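Local coordinates for glycosyl hydrolase, family 31/fibronectin type III domain protein (Clostridium perfringens, PDB 4UAP), which binds N-acetylgalactosamine through a calcium-containing family 32 carbohydrate-binding module, probably helping to direct the attached family 31 glycoside hydrolase to galacto-configured glycans, at residues D26-S31 with I142-F147; N69-N74 with T113-L118. All blocks are in the same frame, centred on the assembly; numbering follows the deposited sequence.

Contact 1. Residues D26-S31 with I142-F147. With CA (calcium ion), chain D.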
loop_
_atom_site.group_PDB
_atom_site.type_symbol
_atom_site.label_atom_id
_atom_site.label_comp_id
_atom_site.label_asym_id
_atom_site.label_seq_id
_atom_site.Cartn_x
_atom_site.Cartn_y
_atom_site.Cartn_z
ATOM N N ASP A 26 8.358 7.392 -0.489
ATOM C CA ASP A 26 9.326 8.436 -0.151
ATOM C C ASP A 26 10.612 7.862 0.442
ATOM O O ASP A 26 11.526 8.606 0.781
ATOM C CB ASP A 26 8.718 9.438 0.823
ATOM C CG ASP A 26 8.353 8.803 2.143
ATOM O OD1 ASP A 26 7.725 7.726 2.121
ATOM O OD2 ASP A 26 8.704 9.364 3.203
ATOM N N GLY A 27 10.680 6.540 0.569
ATOM C CA GLY A 27 11.881 5.887 1.058
ATOM C C GLY A 27 11.926 5.783 2.570
ATOM O O GLY A 27 13.001 5.653 3.153
ATOM N N THR A 28 10.766 5.846 3.216
ATOM C CA THR A 28 10.696 5.716 4.666
ATOM C C THR A 28 9.881 4.498 5.049
ATOM O O THR A 28 8.663 4.488 4.885
ATOM C CB THR A 28 10.066 6.963 5.335
ATOM O OG1 THR A 28 8.833 7.294 4.678
ATOM C CG2 THR A 28 11.016 8.157 5.251
ATOM N N THR A 29 10.540 3.483 5.595
ATOM C CA THR A 29 9.847 2.236 5.911
ATOM C C THR A 29 9.485 2.093 7.386
ATOM O O THR A 29 8.868 1.106 7.781
ATOM C CB THR A 29 10.700 1.018 5.512
ATOM O OG1 THR A 29 11.969 1.105 6.167
ATOM C CG2 THR A 29 10.903 0.974 3.999
ATOM N N SER A 30 9.872 3.061 8.209
ATOM C CA SER A 30 9.556 2.975 9.638
ATOM C C SER A 30 8.071 3.223 9.870
ATOM O O SER A 30 7.369 3.718 8.981
ATOM C CB SER A 30 10.383 3.975 10.448
ATOM O OG SER A 30 9.832 5.277 10.335
ATOM N N SER A 31 7.597 2.893 11.067
ATOM C CA SER A 31 6.180 3.049 11.410
ATOM C C SER A 31 5.837 4.432 11.969
ATOM O O SER A 31 4.686 4.683 12.341
ATOM C CB SER A 31 5.762 1.978 12.422
ATOM O OG SER A 31 5.846 0.679 11.854
ATOM N N ILE A 142 -0.129 2.573 6.150
ATOM C CA ILE A 142 0.908 1.850 5.426
ATOM C C ILE A 142 2.195 2.672 5.446
ATOM O O ILE A 142 2.168 3.862 5.139
ATOM C CB ILE A 142 0.475 1.565 3.969
ATOM C CG1 ILE A 142 -0.795 0.699 3.957
ATOM C CG2 ILE A 142 1.613 0.905 3.188
ATOM C CD1 ILE A 142 -1.412 0.519 2.538
ATOM N N ASN A 143 3.312 2.051 5.823
ATOM C CA ASN A 143 4.592 2.761 5.893
ATOM C C ASN A 143 5.197 3.063 4.529
ATOM O O ASN A 143 5.731 4.135 4.295
ATOM C CB ASN A 143 5.618 1.949 6.694
ATOM C CG ASN A 143 5.157 1.639 8.092
ATOM O OD1 ASN A 143 4.115 2.127 8.543
ATOM N ND2 ASN A 143 5.943 0.829 8.805
ATOM N N GLU A 144 5.142 2.086 3.637
ATOM C CA GLU A 144 5.904 2.152 2.398
ATOM C C GLU A 144 5.532 0.961 1.547
ATOM O O GLU A 144 5.164 -0.085 2.075
ATOM C CB GLU A 144 7.422 2.149 2.677
ATOM C CG GLU A 144 8.311 2.425 1.431
ATOM C CD GLU A 144 8.594 3.913 1.213
ATOM O OE1 GLU A 144 9.342 4.259 0.277
ATOM O OE2 GLU A 144 8.067 4.749 1.978
ATOM N N ILE A 145 5.614 1.123 0.234
ATOM C CA ILE A 145 5.527 -0.010 -0.667
ATOM C C ILE A 145 6.725 0.082 -1.595
ATOM O O ILE A 145 6.939 1.116 -2.221
ATOM C CB ILE A 145 4.203 -0.032 -1.467
ATOM C CG1 ILE A 145 3.014 -0.164 -0.499
ATOM C CG2 ILE A 145 4.219 -1.187 -2.482
ATOM C CD1 ILE A 145 1.613 -0.104 -1.171
ATOM N N GLU A 146 7.521 -0.987 -1.634
ATOM C CA GLU A 146 8.752 -1.051 -2.432
ATOM C C GLU A 146 8.642 -2.069 -3.554
ATOM O O GLU A 146 8.063 -3.139 -3.363
ATOM C CB GLU A 146 9.950 -1.421 -1.548
ATOM C CG GLU A 146 10.287 -0.394 -0.502
ATOM C CD GLU A 146 11.554 -0.731 0.240
ATOM O OE1 GLU A 146 11.915 -1.928 0.282
ATOM O OE2 GLU A 146 12.189 0.202 0.778
ATOM N N PHE A 147 9.222 -1.746 -4.708
ATOM C CA PHE A 147 9.192 -2.634 -5.871
ATOM C C PHE A 147 10.611 -3.092 -6.206
ATOM O O PHE A 147 11.531 -2.281 -6.282
ATOM C CB PHE A 147 8.539 -1.924 -7.072
ATOM C CG PHE A 147 7.084 -1.600 -6.854
ATOM C CD1 PHE A 147 6.713 -0.501 -6.093
ATOM C CD2 PHE A 147 6.094 -2.416 -7.374
ATOM C CE1 PHE A 147 5.378 -0.216 -5.861
ATOM C CE2 PHE A 147 4.760 -2.139 -7.160
ATOM C CZ PHE A 147 4.398 -1.034 -6.396
HETATM CA CA CA D . 7.028 5.925 3.679
#

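Contact 2. Residues N69-N74 with T113-L118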
loop_
_atom_site.group_PDB
_atom_site.type_symbol
_atom_site.label_atom_id
_atom_site.label_comp_id
_atom_site.label_asym_id
_atom_site.label_seq_id
_atom_site.Cartn_x
_atom_site.Cartn_y
_atom_site.Cartn_z
ATOM N N ASN A 69 9.465 -8.833 -6.908
ATOM C CA ASN A 69 8.382 -8.707 -5.929
ATOM C C ASN A 69 7.973 -7.266 -5.711
ATOM O O ASN A 69 8.661 -6.351 -6.155
ATOM C CB ASN A 69 8.799 -9.314 -4.573
ATOM C CG ASN A 69 9.761 -8.410 -3.787
ATOM O OD1 ASN A 69 9.384 -7.335 -3.309
ATOM N ND2 ASN A 69 10.998 -8.854 -3.640
ATOM N N PHE A 70 6.861 -7.058 -5.016
ATOM C CA PHE A 70 6.723 -5.808 -4.294
ATOM C C PHE A 70 6.459 -6.142 -2.832
ATOM O O PHE A 70 5.960 -7.221 -2.500
ATOM C CB PHE A 70 5.654 -4.879 -4.903
ATOM C CG PHE A 70 4.255 -5.428 -4.912
ATOM C CD1 PHE A 70 3.444 -5.323 -3.791
ATOM C CD2 PHE A 70 3.729 -5.983 -6.069
ATOM C CE1 PHE A 70 2.146 -5.797 -3.817
ATOM C CE2 PHE A 70 2.426 -6.470 -6.096
ATOM C CZ PHE A 70 1.636 -6.370 -4.975
ATOM N N THR A 71 6.862 -5.216 -1.970
ATOM C CA THR A 71 6.864 -5.408 -0.533
ATOM C C THR A 71 6.150 -4.253 0.140
ATOM O O THR A 71 6.545 -3.095 -0.020
ATOM C CB THR A 71 8.296 -5.502 0.015
ATOM O OG1 THR A 71 8.949 -6.649 -0.552
ATOM C CG2 THR A 71 8.283 -5.614 1.530
ATOM N N ILE A 72 5.097 -4.584 0.883
ATOM C CA ILE A 72 4.312 -3.616 1.626
ATOM C C ILE A 72 4.802 -3.616 3.073
ATOM O O ILE A 72 4.864 -4.670 3.708
ATOM C CB ILE A 72 2.800 -3.951 1.566
ATOM C CG1 ILE A 72 2.331 -4.036 0.099
ATOM C CG2 ILE A 72 1.983 -2.915 2.348
ATOM C CD1 ILE A 72 0.918 -4.590 -0.081
ATOM N N TYR A 73 5.180 -2.442 3.571
ATOM C CA TYR A 73 5.626 -2.311 4.947
ATOM C C TYR A 73 4.469 -1.844 5.824
ATOM O O TYR A 73 3.916 -0.755 5.633
ATOM C CB TYR A 73 6.807 -1.346 5.041
ATOM C CG TYR A 73 8.074 -1.881 4.404
ATOM C CD1 TYR A 73 8.281 -1.788 3.025
ATOM C CD2 TYR A 73 9.065 -2.485 5.183
ATOM C CE1 TYR A 73 9.440 -2.279 2.443
ATOM C CE2 TYR A 73 10.225 -2.990 4.603
ATOM C CZ TYR A 73 10.409 -2.876 3.243
ATOM O OH TYR A 73 11.561 -3.362 2.680
ATOM N N ASN A 74 4.100 -2.691 6.780
ATOM C CA ASN A 74 2.930 -2.454 7.606
ATOM C C ASN A 74 3.273 -1.708 8.884
ATOM O O ASN A 74 4.400 -1.769 9.365
ATOM C CB ASN A 74 2.251 -3.780 7.942
ATOM C CG ASN A 74 1.739 -4.484 6.706
ATOM O OD1 ASN A 74 1.004 -3.896 5.917
ATOM N ND2 ASN A 74 2.164 -5.730 6.505
ATOM N N THR A 113 6.114 -7.066 7.039
ATOM C CA THR A 113 6.025 -6.876 5.591
ATOM C C THR A 113 5.042 -7.852 4.995
ATOM O O THR A 113 4.850 -8.956 5.512
ATOM C CB THR A 113 7.382 -7.064 4.870
ATOM O OG1 THR A 113 7.863 -8.394 5.096
ATOM C CG2 THR A 113 8.414 -6.054 5.359
ATOM N N THR A 114 4.418 -7.427 3.906
ATOM C CA THR A 114 3.558 -8.283 3.119
ATOM C C THR A 114 4.183 -8.319 1.744
ATOM O O THR A 114 4.277 -7.287 1.078
ATOM C CB THR A 114 2.117 -7.756 3.061
ATOM O OG1 THR A 114 1.545 -7.826 4.375
ATOM C CG2 THR A 114 1.264 -8.579 2.084
ATOM N N VAL A 115 4.646 -9.494 1.338
ATOM C CA VAL A 115 5.429 -9.605 0.116
ATOM C C VAL A 115 4.669 -10.368 -0.968
ATOM O O VAL A 115 4.208 -11.490 -0.747
ATOM C CB VAL A 115 6.780 -10.289 0.391
ATOM C CG1 VAL A 115 7.602 -10.406 -0.896
ATOM C CG2 VAL A 115 7.560 -9.501 1.441
ATOM N N TYR A 116 4.512 -9.726 -2.124
ATOM C CA TYR A 116 3.985 -10.377 -3.322
ATOM C C TYR A 116 5.150 -10.851 -4.170
ATOM O O TYR A 116 5.861 -10.035 -4.766
ATOM C CB TYR A 116 3.090 -9.424 -4.130
ATOM C CG TYR A 116 1.643 -9.390 -3.683
ATOM C CD1 TYR A 116 1.259 -8.695 -2.539
ATOM C CD2 TYR A 116 0.658 -10.046 -4.411
ATOM C CE1 TYR A 116 -0.075 -8.653 -2.133
ATOM C CE2 TYR A 116 -0.668 -10.014 -4.018
ATOM C CZ TYR A 116 -1.032 -9.319 -2.875
ATOM O OH TYR A 116 -2.357 -9.293 -2.492
ATOM N N GLU A 117 5.370 -12.162 -4.200
ATOM C CA GLU A 117 6.444 -12.718 -5.010
ATOM C C GLU A 117 5.955 -12.851 -6.440
ATOM O O GLU A 117 4.971 -13.550 -6.702
ATOM C CB GLU A 117 6.907 -14.070 -4.470
ATOM C CG GLU A 117 7.532 -14.012 -3.084
ATOM C CD GLU A 117 8.896 -13.351 -3.095
ATOM O OE1 GLU A 117 9.388 -13.021 -4.193
ATOM O OE2 GLU A 117 9.480 -13.169 -2.005
ATOM N N LEU A 118 6.638 -12.181 -7.362
ATOM C CA LEU A 118 6.159 -12.076 -8.739
ATOM C C LEU A 118 6.984 -12.886 -9.742
ATOM O O LEU A 118 6.600 -13.006 -10.903
ATOM C CB LEU A 118 6.127 -10.609 -9.162
ATOM C CG LEU A 118 5.185 -9.725 -8.337
ATOM C CD1 LEU A 118 5.269 -8.284 -8.801
ATOM C CD2 LEU A 118 3.748 -10.248 -8.426
HETATM O O HOH W 1 11.705 -11.499 -4.001
#

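Contact 1. Residues D26-S31 with I142-F147
Glu144 and Asn143 reach from the strand into the loop 26-31 and divide the work between them, one closing the calcium site and the other pinning the loop beyond it. The Glu144 side chain leaves with CG anti to the backbone N (chi1 -172°) and then bends at chi2, which brings its carboxylate to the Gly27 and Thr28 amides. OE2 binds the calcium ion at 2.3 Å, while OE1 takes the N-H of Gly27 at 2.7 Å on its syn side; a weak bond from Thr28 N also reaches OE2. The carboxylate is therefore fixed by metal on one oxygen and by loop amides on both. Asp26 OD1, Thr28 O and Thr28 OG1 each bind the calcium at 2.5 Å, and Asn143 O adds a backbone ligand from the strand. Thr28 OG1 also makes a very short hydrogen bond to Asp26 OD2.

Asn143 uses one nitrogen twice: ND2 donates to Thr29 O at 3.1 Å, from above the carbonyl plane, and to Ser31 OG, also at 3.1 Å, which has a further polar partner in Met76. Thr29, turned outward at its CB, lays CG2 3.6 Å from Glu146 OE2, with Glu144 CB alongside at 3.9 Å. Lys23 and Ser35 supply the remaining calcium ligands through their carbonyl oxygens. Strand 141-149, which carries Asn143 and Glu144, is itself paired antiparallel with strands 37-38 and 64-74.

Contact 2. Residues N69-N74 with T113-L118
Phe70 and Tyr116 form a hydrogen-bonded pair between antiparallel strands, and their side chains run side by side on the same face of the sheet. Phe70 N donates to Tyr116 O at 3.2 Å, and the return bond from Tyr116 N to Phe70 O is shorter, at 2.9 Å. From CB, the Phe70 side chain places CG between the backbone N and the carbonyl carbon (chi1 62°), which leans the ring over toward the neighbouring strand. Along one side of the ring CD1 comes to 4.1 Å from Tyr116 CB, and CE1 then meets Tyr116 CD1. On the other side CD2 touches Leu118 CD1 at 3.9 Å, and CE2 packs against Tyr116 CB. At the tip CZ lies over the face of the Tyr116 ring, 3.3 Å from its CG. Tyr116 CB in turn sits over the Phe70 ring face in a CH-pi contact; the two planes are 18° apart and strongly offset, with little face-to-face overlap.

Ile72 and Thr114 form the next hydrogen-bonded pair, and beyond them Asn74 ND2 donates to Thr114 OG1, which lies in the amide plane. On the opposite face Thr71 lies beside Val115, and a water bridges Asn69 ND2 to Glu117 OE1.

Phe70 and Tyr116 also touch Leu103 of strand 99-106, and Tyr116 OH bonds Gly104 O. One sheet thus packs on the other through an aromatic and aliphatic interior, as is characteristic of the beta-sandwich of this carbohydrate-binding module.

Overall arrangement
Strands 141-149 and 64-74 run next to each other in one sheet, so contact 1 and contact 2, whose centres are 11 Å apart, meet directly. Thr71 N lies 2.8 Å from Glu146 O, and Tyr73 N is equally close to Glu144 O, both probable hydrogen bonds. In sequence, both strands of contact 2 fall between the two segments of contact 1. Tyr73 links them further, touching Thr29 and bonding through its hydroxyl Glu146 OE1, a carboxylate also partnered by Tyr148. Contact 1 lies nearer the bound N-acetylgalactosamine: the Ser31 side chain is about 9 Å from the sugar, that of Asn74 about 13 Å. Ser31 O also bonds Arg36, joining the calcium loop to the sugar pocket.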